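Local coordinates for hemerythrin-like domain-containing protein (PDB 2QKP) that is of unknown function but carries in its C-terminal part a PAS domain, a fold that in relatives often senses ligands or signals, at residues Thr6-Phe11 with Tyr15-Gln20. Residues are numbered along the deposited sequence; the frame is centred on the assembly and turned at random.
Sequences TTQQPF and YLSVEQ
Gln9 and Leu16 exchange two backbone hydrogen bonds, as the hydrogen-bonded pair of a short antiparallel hairpin. Gln9 N donates to Leu16 O at 2.9 Å, and Leu16 N returns a bond to Gln9 O. Pro10 and Tyr15 form the adjacent non-hydrogen-bonded pair.

Side-chain bonds take over where the helix starts. Ser17 is the N-cap and forms a capping box with Gln20: Gln20 N donates to Ser17 OG, and Ser17 N donates to Gln20 OE1 at 3.1 Å. Gln8 reaches the same oxygen. Its chain bends at chi2 (-53°), which turns the amide across Leu16 and Ser17, and NE2 donates to Gln20 OE1 at 2.9 Å. The two side chains cross at about a right angle, with their amide planes 63° apart. The acceptor lies nearly in the Gln8 amide plane, but NE2 stands above the carbonyl plane of Gln20. Within the two segments this oxygen thus has two donors, and Gln8 ties the cap to segment 6-11. Gln42 of the second subunit is a third donor.

Two waters fill in further bonds. One donates to Thr6 O and Glu19 OE1 and accepts from Ser17 OG. The other donates to Thr7 O and accepts from Gln9 NE2 and Val18 N, a backbone N-H of the first helical turn.

Apolar contacts flank the ladder. Phe11 CD2 meets Leu16 CB at 3.7 Å, the side chains crossing at about a right angle. Pro10 CG touches Tyr15 CE2, also at 3.7 Å.

Phe11 and Leu16 both pack on Ala21 of helix 18-27. The second subunit also packs here: its Gln42 donates to Tyr15 O too, and Val18 of that subunit packs on Gln9 and Phe11. The hairpin of strands 9-11 and 14-16 thus leads into helix 18-27 and joins the dimer interface, as a two-stranded sheet separate from the five-stranded one.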
ATOM      1  N   THR A   6      19.146   4.931   5.688  1.00 16.43           N
ATOM      2  CA  THR A   6      19.211   5.296   4.270  1.00 17.33           C
ATOM      3  C   THR A   6      19.957   4.281   3.411  1.00 17.00           C
ATOM      4  O   THR A   6      20.020   4.441   2.155  1.00 18.18           O
ATOM      5  CB  THR A   6      19.808   6.729   4.078  1.00 16.61           C
ATOM      6  OG1 THR A   6      21.175   6.695   4.500  1.00 20.25           O
ATOM      7  CG2 THR A   6      18.987   7.722   4.894  1.00 18.35           C
ATOM      8  N   THR A   7      20.501   3.235   4.048  1.00 17.28           N
ATOM      9  CA  THR A   7      21.213   2.170   3.320  1.00 17.73           C
ATOM     10  C   THR A   7      20.261   1.084   2.831  1.00 18.83           C
ATOM     11  O   THR A   7      19.359   0.645   3.578  1.00 19.18           O
ATOM     12  CB  THR A   7      22.360   1.552   4.178  1.00 18.93           C
ATOM     13  OG1 THR A   7      23.266   2.600   4.581  1.00 17.66           O
ATOM     14  CG2 THR A   7      23.144   0.449   3.417  1.00 19.24           C
ATOM     15  N   GLN A   8      20.469   0.650   1.587  1.00 18.34           N
ATOM     16  CA  GLN A   8      19.599  -0.394   0.971  1.00 19.66           C
ATOM     17  C   GLN A   8      19.663  -1.701   1.707  1.00 18.75           C
ATOM     18  O   GLN A   8      20.723  -2.085   2.230  1.00 20.12           O
ATOM     19  CB  GLN A   8      19.993  -0.636  -0.489  1.00 19.37           C
ATOM     20  CG  GLN A   8      19.839   0.582  -1.360  1.00 22.89           C
ATOM     21  CD  GLN A   8      18.481   1.164  -1.262  1.00 25.46           C
ATOM     22  OE1 GLN A   8      17.486   0.453  -1.400  1.00 31.43           O
ATOM     23  NE2 GLN A   8      18.403   2.468  -1.015  1.00 25.79           N
ATOM     24  N   GLN A   9      18.506  -2.363   1.811  1.00 17.71           N
ATOM     25  CA  GLN A   9      18.449  -3.711   2.370  1.00 16.96           C
ATOM     26  C   GLN A   9      17.312  -4.478   1.704  1.00 17.24           C
ATOM     27  O   GLN A   9      16.461  -3.876   1.078  1.00 15.44           O
ATOM     28  CB  GLN A   9      18.226  -3.682   3.874  1.00 17.39           C
ATOM     29  CG  GLN A   9      16.963  -2.963   4.358  1.00 17.91           C
ATOM     30  CD  GLN A   9      16.918  -2.929   5.858  1.00 17.75           C
ATOM     31  OE1 GLN A   9      16.798  -3.977   6.503  1.00 21.29           O
ATOM     32  NE2 GLN A   9      17.026  -1.739   6.434  1.00 18.53           N
ATOM     33  N   PRO A  10      17.324  -5.815   1.809  1.00 17.45           N
ATOM     34  CA  PRO A  10      16.263  -6.521   1.103  1.00 17.70           C
ATOM     35  C   PRO A  10      14.857  -6.147   1.577  1.00 17.38           C
ATOM     36  O   PRO A  10      14.594  -6.039   2.788  1.00 17.55           O
ATOM     37  CB  PRO A  10      16.553  -7.995   1.395  1.00 18.27           C
ATOM     38  CG  PRO A  10      18.008  -8.026   1.688  1.00 18.98           C
ATOM     39  CD  PRO A  10      18.312  -6.731   2.398  1.00 18.22           C
ATOM     40  N   PHE A  11      13.972  -5.944   0.615  1.00 16.68           N
ATOM     41  CA  PHE A  11      12.535  -5.791   0.897  1.00 16.32           C
ATOM     42  C   PHE A  11      11.847  -6.487  -0.257  1.00 16.96           C
ATOM     43  O   PHE A  11      12.222  -6.278  -1.419  1.00 17.44           O
ATOM     44  CB  PHE A  11      12.141  -4.317   0.872  1.00 16.42           C
ATOM     45  CG  PHE A  11      12.125  -3.626   2.233  1.00 15.84           C
ATOM     46  CD1 PHE A  11      10.927  -3.527   2.972  1.00 15.33           C
ATOM     47  CD2 PHE A  11      13.288  -3.033   2.744  1.00 16.01           C
ATOM     48  CE1 PHE A  11      10.897  -2.834   4.225  1.00 16.60           C
ATOM     49  CE2 PHE A  11      13.279  -2.362   3.953  1.00 17.68           C
ATOM     50  CZ  PHE A  11      12.072  -2.227   4.693  1.00 16.95           C
ATOM     51  N   TYR A  15      15.144  -4.406  -3.156  1.00 19.47           N
ATOM     52  CA  TYR A  15      15.806  -3.608  -2.127  1.00 20.16           C
ATOM     53  C   TYR A  15      15.177  -2.259  -1.889  1.00 18.45           C
ATOM     54  O   TYR A  15      14.787  -1.586  -2.827  1.00 17.24           O
ATOM     55  CB  TYR A  15      17.271  -3.376  -2.518  1.00 23.25           C
ATOM     56  CG  TYR A  15      18.050  -4.650  -2.496  1.00 27.92           C
ATOM     57  CD1 TYR A  15      18.153  -5.449  -3.633  1.00 31.78           C
ATOM     58  CD2 TYR A  15      18.672  -5.067  -1.328  1.00 30.22           C
ATOM     59  CE1 TYR A  15      18.864  -6.649  -3.594  1.00 33.91           C
ATOM     60  CE2 TYR A  15      19.378  -6.251  -1.281  1.00 34.24           C
ATOM     61  CZ  TYR A  15      19.460  -7.034  -2.409  1.00 31.55           C
ATOM     62  OH  TYR A  15      20.165  -8.205  -2.342  1.00 34.63           O
ATOM     63  N   LEU A  16      15.126  -1.852  -0.620  1.00 16.36           N
ATOM     64  CA  LEU A  16      14.728  -0.487  -0.244  1.00 15.63           C
ATOM     65  C   LEU A  16      15.534  -0.127   0.988  1.00 14.93           C
ATOM     66  O   LEU A  16      15.920  -1.012   1.749  1.00 15.41           O
ATOM     67  CB  LEU A  16      13.255  -0.411   0.167  1.00 15.79           C
ATOM     68  CG  LEU A  16      12.213  -0.712  -0.920  1.00 15.22           C
ATOM     69  CD1 LEU A  16      10.843  -0.822  -0.277  1.00 14.81           C
ATOM     70  CD2 LEU A  16      12.195   0.366  -1.990  1.00 14.66           C
ATOM     71  N   SER A  17      15.724   1.169   1.212  1.00 14.67           N
ATOM     72  CA  SER A  17      16.162   1.617   2.545  1.00 15.27           C
ATOM     73  C   SER A  17      14.889   1.802   3.375  1.00 15.06           C
ATOM     74  O   SER A  17      13.812   1.867   2.827  1.00 14.70           O
ATOM     75  CB  SER A  17      16.901   2.956   2.416  1.00 15.20           C
ATOM     76  OG  SER A  17      16.024   3.956   1.936  1.00 15.83           O
ATOM     77  N   VAL A  18      15.017   1.893   4.695  1.00 14.76           N
ATOM     78  CA  VAL A  18      13.925   2.263   5.568  1.00 15.06           C
ATOM     79  C   VAL A  18      13.312   3.611   5.136  1.00 15.77           C
ATOM     80  O   VAL A  18      12.082   3.736   5.055  1.00 15.24           O
ATOM     81  CB  VAL A  18      14.410   2.361   7.059  1.00 14.89           C
ATOM     82  CG1 VAL A  18      13.392   3.152   7.905  1.00 13.54           C
ATOM     83  CG2 VAL A  18      14.615   0.976   7.638  1.00 16.59           C
ATOM     84  N   GLU A  19      14.157   4.587   4.770  1.00 15.90           N
ATOM     85  CA  GLU A  19      13.651   5.895   4.323  1.00 18.31           C
ATOM     86  C   GLU A  19      12.737   5.700   3.098  1.00 17.41           C
ATOM     87  O   GLU A  19      11.651   6.262   3.022  1.00 16.77           O
ATOM     88  CB  GLU A  19      14.836   6.828   3.977  1.00 18.02           C
ATOM     89  CG  GLU A  19      14.465   8.153   3.250  1.00 21.71           C
ATOM     90  CD  GLU A  19      15.629   8.751   2.386  1.00 25.63           C
ATOM     91  OE1 GLU A  19      16.675   8.080   2.125  1.00 32.03           O
ATOM     92  OE2 GLU A  19      15.492   9.917   1.936  1.00 31.16           O
ATOM     93  N   GLN A  20      13.166   4.856   2.169  1.00 16.70           N
ATOM     94  CA  GLN A  20      12.371   4.623   0.947  1.00 16.76           C
ATOM     95  C   GLN A  20      11.083   3.824   1.221  1.00 16.39           C
ATOM     96  O   GLN A  20      10.040   4.132   0.627  1.00 16.32           O
ATOM     97  CB  GLN A  20      13.177   3.917  -0.115  1.00 18.56           C
ATOM     98  CG  GLN A  20      14.216   4.855  -0.792  1.00 18.59           C
ATOM     99  CD  GLN A  20      15.181   4.075  -1.623  1.00 19.41           C
ATOM    100  OE1 GLN A  20      15.510   2.925  -1.304  1.00 16.59           O
ATOM    101  NE2 GLN A  20      15.653   4.694  -2.727  1.00 21.64           N
TER
HETATM  102  O   HOH W   1      17.920   5.578   0.752  1.00 19.23           O
HETATM  103  O   HOH W   2      17.724   1.058   5.694  1.00 16.55           O